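Side-chain contact in hypothetical protein PH1789 (Pyrococcus horikoshii, PDB 1WR2), which is of unknown function but carries an ATP-grasp domain, a fold that combines antiparallel sheets with helices: residues 38-43 against 52-57. Sequence-based numbering, arbitrary orientation.
Sequences EEKLAK and AKEIGY
A surface salt-bridge network of Glu38, Lys40 and Glu54 links an edge strand, 40-42, of a four-stranded antiparallel sheet in this ATP-grasp protein to the last turn of helix 45-55, which packs on that sheet; Ile55 of the same turn meets Lys40 by van der Waals packing alone. The lysine works with both halves of its side chain. Its methylenes slide past Ile55 in the opposite direction, and CE of Lys40 lies 3.7 Å from CG2 of Ile55, with CD of Lys40 nearly as close; a branched aliphatic residue suits this place because its methyl covers the greasy part of the lysine chain. Bends at chi2 (78°) and chi4 (55°) of Lys40 then bring the ammonium group between two carboxylates. On its own segment, NZ of Lys40 donates to OE2 of Glu38 at 3.2 Å, from above the carboxylate plane. Across the contact, Glu54 crosses the lysine chain at about a right angle, and the direct salt bridge from Lys40 NZ to Glu54 OE2 is long, 3.9 Å. A water beside the pair bridges them, accepting from Lys40 NZ at 3.0 Å and donating to Glu54 OE2 at 3.0 Å. Nearby, Ala42 packs its small side chain against Ala48 and Tyr51 of the same helix. One positive charge placed between Glu38 and Glu54, whose OE2 atoms stand 7.0 Å apart, probably eases their mutual repulsion, while the water-mediated link probably supplements the long direct salt bridge to the helix.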
ATOM      1  N   GLU A  38      -5.788   1.261  10.850  1.00 39.76           N
ATOM      2  CA  GLU A  38      -7.202   1.569  10.676  1.00 40.44           C
ATOM      3  C   GLU A  38      -7.402   2.804   9.805  1.00 39.58           C
ATOM      4  O   GLU A  38      -6.786   3.844  10.041  1.00 39.81           O
ATOM      5  CB  GLU A  38      -7.861   1.804  12.038  1.00 44.08           C
ATOM      6  CG  GLU A  38      -9.379   1.924  11.997  1.00 47.13           C
ATOM      7  CD  GLU A  38     -10.054   0.645  11.537  1.00 49.63           C
ATOM      8  OE1 GLU A  38      -9.617  -0.445  11.957  1.00 54.03           O
ATOM      9  OE2 GLU A  38     -11.030   0.727  10.767  1.00 52.79           O
ATOM     10  N   GLU A  39      -8.259   2.669   8.794  1.00 38.07           N
ATOM     11  CA  GLU A  39      -8.591   3.756   7.873  1.00 39.98           C
ATOM     12  C   GLU A  39     -10.062   3.634   7.524  1.00 38.38           C
ATOM     13  O   GLU A  39     -10.592   2.527   7.421  1.00 38.45           O
ATOM     14  CB  GLU A  39      -7.767   3.663   6.590  1.00 42.37           C
ATOM     15  CG  GLU A  39      -6.290   3.865   6.795  1.00 48.23           C
ATOM     16  CD  GLU A  39      -5.474   3.530   5.559  1.00 50.78           C
ATOM     17  OE1 GLU A  39      -4.254   3.789   5.584  1.00 54.47           O
ATOM     18  OE2 GLU A  39      -6.045   3.008   4.574  1.00 46.94           O
ATOM     19  N   LYS A  40     -10.730   4.767   7.341  1.00 37.38           N
ATOM     20  CA  LYS A  40     -12.146   4.736   7.014  1.00 38.02           C
ATOM     21  C   LYS A  40     -12.440   5.370   5.664  1.00 35.04           C
ATOM     22  O   LYS A  40     -11.809   6.351   5.279  1.00 36.99           O
ATOM     23  CB  LYS A  40     -12.964   5.447   8.093  1.00 39.55           C
ATOM     24  CG  LYS A  40     -13.194   4.652   9.372  1.00 45.69           C
ATOM     25  CD  LYS A  40     -11.981   4.653  10.274  1.00 48.04           C
ATOM     26  CE  LYS A  40     -12.376   4.287  11.698  1.00 47.98           C
ATOM     27  NZ  LYS A  40     -13.105   2.991  11.759  1.00 50.03           N
ATOM     28  N   LEU A  41     -13.405   4.805   4.955  1.00 34.03           N
ATOM     29  CA  LEU A  41     -13.790   5.316   3.643  1.00 35.35           C
ATOM     30  C   LEU A  41     -15.019   6.206   3.769  1.00 35.69           C
ATOM     31  O   LEU A  41     -16.136   5.722   3.954  1.00 37.60           O
ATOM     32  CB  LEU A  41     -14.092   4.161   2.681  1.00 32.59           C
ATOM     33  CG  LEU A  41     -14.522   4.582   1.269  1.00 33.15           C
ATOM     34  CD1 LEU A  41     -13.437   5.404   0.635  1.00 31.83           C
ATOM     35  CD2 LEU A  41     -14.820   3.359   0.426  1.00 32.55           C
ATOM     36  N   ALA A  42     -14.812   7.511   3.670  1.00 35.82           N
ATOM     37  CA  ALA A  42     -15.912   8.463   3.769  1.00 34.19           C
ATOM     38  C   ALA A  42     -16.589   8.652   2.410  1.00 34.10           C
ATOM     39  O   ALA A  42     -15.922   8.802   1.396  1.00 32.60           O
ATOM     40  CB  ALA A  42     -15.386   9.804   4.288  1.00 32.91           C
ATOM     41  N   LYS A  43     -17.918   8.632   2.390  1.00 35.65           N
ATOM     42  CA  LYS A  43     -18.653   8.827   1.147  1.00 36.72           C
ATOM     43  C   LYS A  43     -19.113  10.280   1.052  1.00 36.86           C
ATOM     44  O   LYS A  43     -19.490  10.746  -0.019  1.00 36.48           O
ATOM     45  CB  LYS A  43     -19.870   7.896   1.084  1.00 39.92           C
ATOM     46  CG  LYS A  43     -19.524   6.407   1.075  1.00 42.90           C
ATOM     47  CD  LYS A  43     -18.653   6.050  -0.120  1.00 46.05           C
ATOM     48  CE  LYS A  43     -18.257   4.570  -0.122  1.00 50.62           C
ATOM     49  NZ  LYS A  43     -19.422   3.658  -0.317  1.00 50.35           N
ATOM     50  N   ALA A  52     -12.708  11.396  11.124  1.00 52.50           N
ATOM     51  CA  ALA A  52     -11.533  12.152  11.542  1.00 53.17           C
ATOM     52  C   ALA A  52     -11.517  12.233  13.061  1.00 53.92           C
ATOM     53  O   ALA A  52     -10.498  11.956  13.698  1.00 52.21           O
ATOM     54  CB  ALA A  52     -11.566  13.548  10.947  1.00 51.53           C
ATOM     55  N   LYS A  53     -12.651  12.620  13.639  1.00 55.71           N
ATOM     56  CA  LYS A  53     -12.758  12.717  15.093  1.00 59.19           C
ATOM     57  C   LYS A  53     -12.530  11.343  15.701  1.00 59.04           C
ATOM     58  O   LYS A  53     -11.922  11.206  16.763  1.00 58.03           O
ATOM     59  CB  LYS A  53     -14.141  13.223  15.506  1.00 60.31           C
ATOM     60  CG  LYS A  53     -14.358  14.707  15.291  1.00 63.21           C
ATOM     61  CD  LYS A  53     -15.631  15.167  15.985  1.00 65.56           C
ATOM     62  CE  LYS A  53     -15.763  16.679  15.957  1.00 65.96           C
ATOM     63  NZ  LYS A  53     -16.981  17.134  16.670  1.00 66.77           N
ATOM     64  N   GLU A  54     -13.018  10.325  15.004  1.00 59.91           N
ATOM     65  CA  GLU A  54     -12.891   8.950  15.458  1.00 60.01           C
ATOM     66  C   GLU A  54     -11.435   8.511  15.591  1.00 58.37           C
ATOM     67  O   GLU A  54     -11.008   8.110  16.671  1.00 58.50           O
ATOM     68  CB  GLU A  54     -13.634   8.022  14.495  1.00 62.62           C
ATOM     69  CG  GLU A  54     -14.610   7.077  15.176  1.00 65.93           C
ATOM     70  CD  GLU A  54     -15.465   6.305  14.185  1.00 68.40           C
ATOM     71  OE1 GLU A  54     -16.241   6.943  13.441  1.00 68.95           O
ATOM     72  OE2 GLU A  54     -15.362   5.060  14.150  1.00 70.06           O
ATOM     73  N   ILE A  55     -10.670   8.591  14.505  1.00 55.67           N
ATOM     74  CA  ILE A  55      -9.275   8.175  14.555  1.00 53.80           C
ATOM     75  C   ILE A  55      -8.343   9.236  15.133  1.00 53.57           C
ATOM     76  O   ILE A  55      -7.198   8.936  15.473  1.00 50.78           O
ATOM     77  CB  ILE A  55      -8.760   7.748  13.161  1.00 55.74           C
ATOM     78  CG1 ILE A  55      -8.703   8.947  12.220  1.00 54.21           C
ATOM     79  CG2 ILE A  55      -9.670   6.670  12.583  1.00 55.19           C
ATOM     80  CD1 ILE A  55      -8.115   8.606  10.869  1.00 54.87           C
ATOM     81  N   GLY A  56      -8.840  10.469  15.245  1.00 53.33           N
ATOM     82  CA  GLY A  56      -8.049  11.555  15.807  1.00 53.13           C
ATOM     83  C   GLY A  56      -7.160  12.328  14.846  1.00 51.72           C
ATOM     84  O   GLY A  56      -6.473  11.737  14.011  1.00 51.10           O
ATOM     85  N   TYR A  57      -7.167  13.655  14.968  1.00 50.43           N
ATOM     86  CA  TYR A  57      -6.340  14.512  14.116  1.00 48.80           C
ATOM     87  C   TYR A  57      -4.888  14.484  14.597  1.00 48.00           C
ATOM     88  O   TYR A  57      -4.623  14.201  15.766  1.00 48.40           O
ATOM     89  CB  TYR A  57      -6.848  15.959  14.145  1.00 48.57           C
ATOM     90  CG  TYR A  57      -8.158  16.197  13.425  1.00 46.82           C
ATOM     91  CD1 TYR A  57      -9.381  15.968  14.055  1.00 46.26           C
ATOM     92  CD2 TYR A  57      -8.170  16.658  12.103  1.00 46.36           C
ATOM     93  CE1 TYR A  57     -10.594  16.201  13.383  1.00 46.98           C
ATOM     94  CE2 TYR A  57      -9.362  16.888  11.426  1.00 44.13           C
ATOM     95  CZ  TYR A  57     -10.571  16.662  12.066  1.00 46.63           C
ATOM     96  OH  TYR A  57     -11.746  16.912  11.390  1.00 43.11           O
TER
HETATM   97  O   HOH W   1     -16.116   3.141  12.019  1.00 62.19           O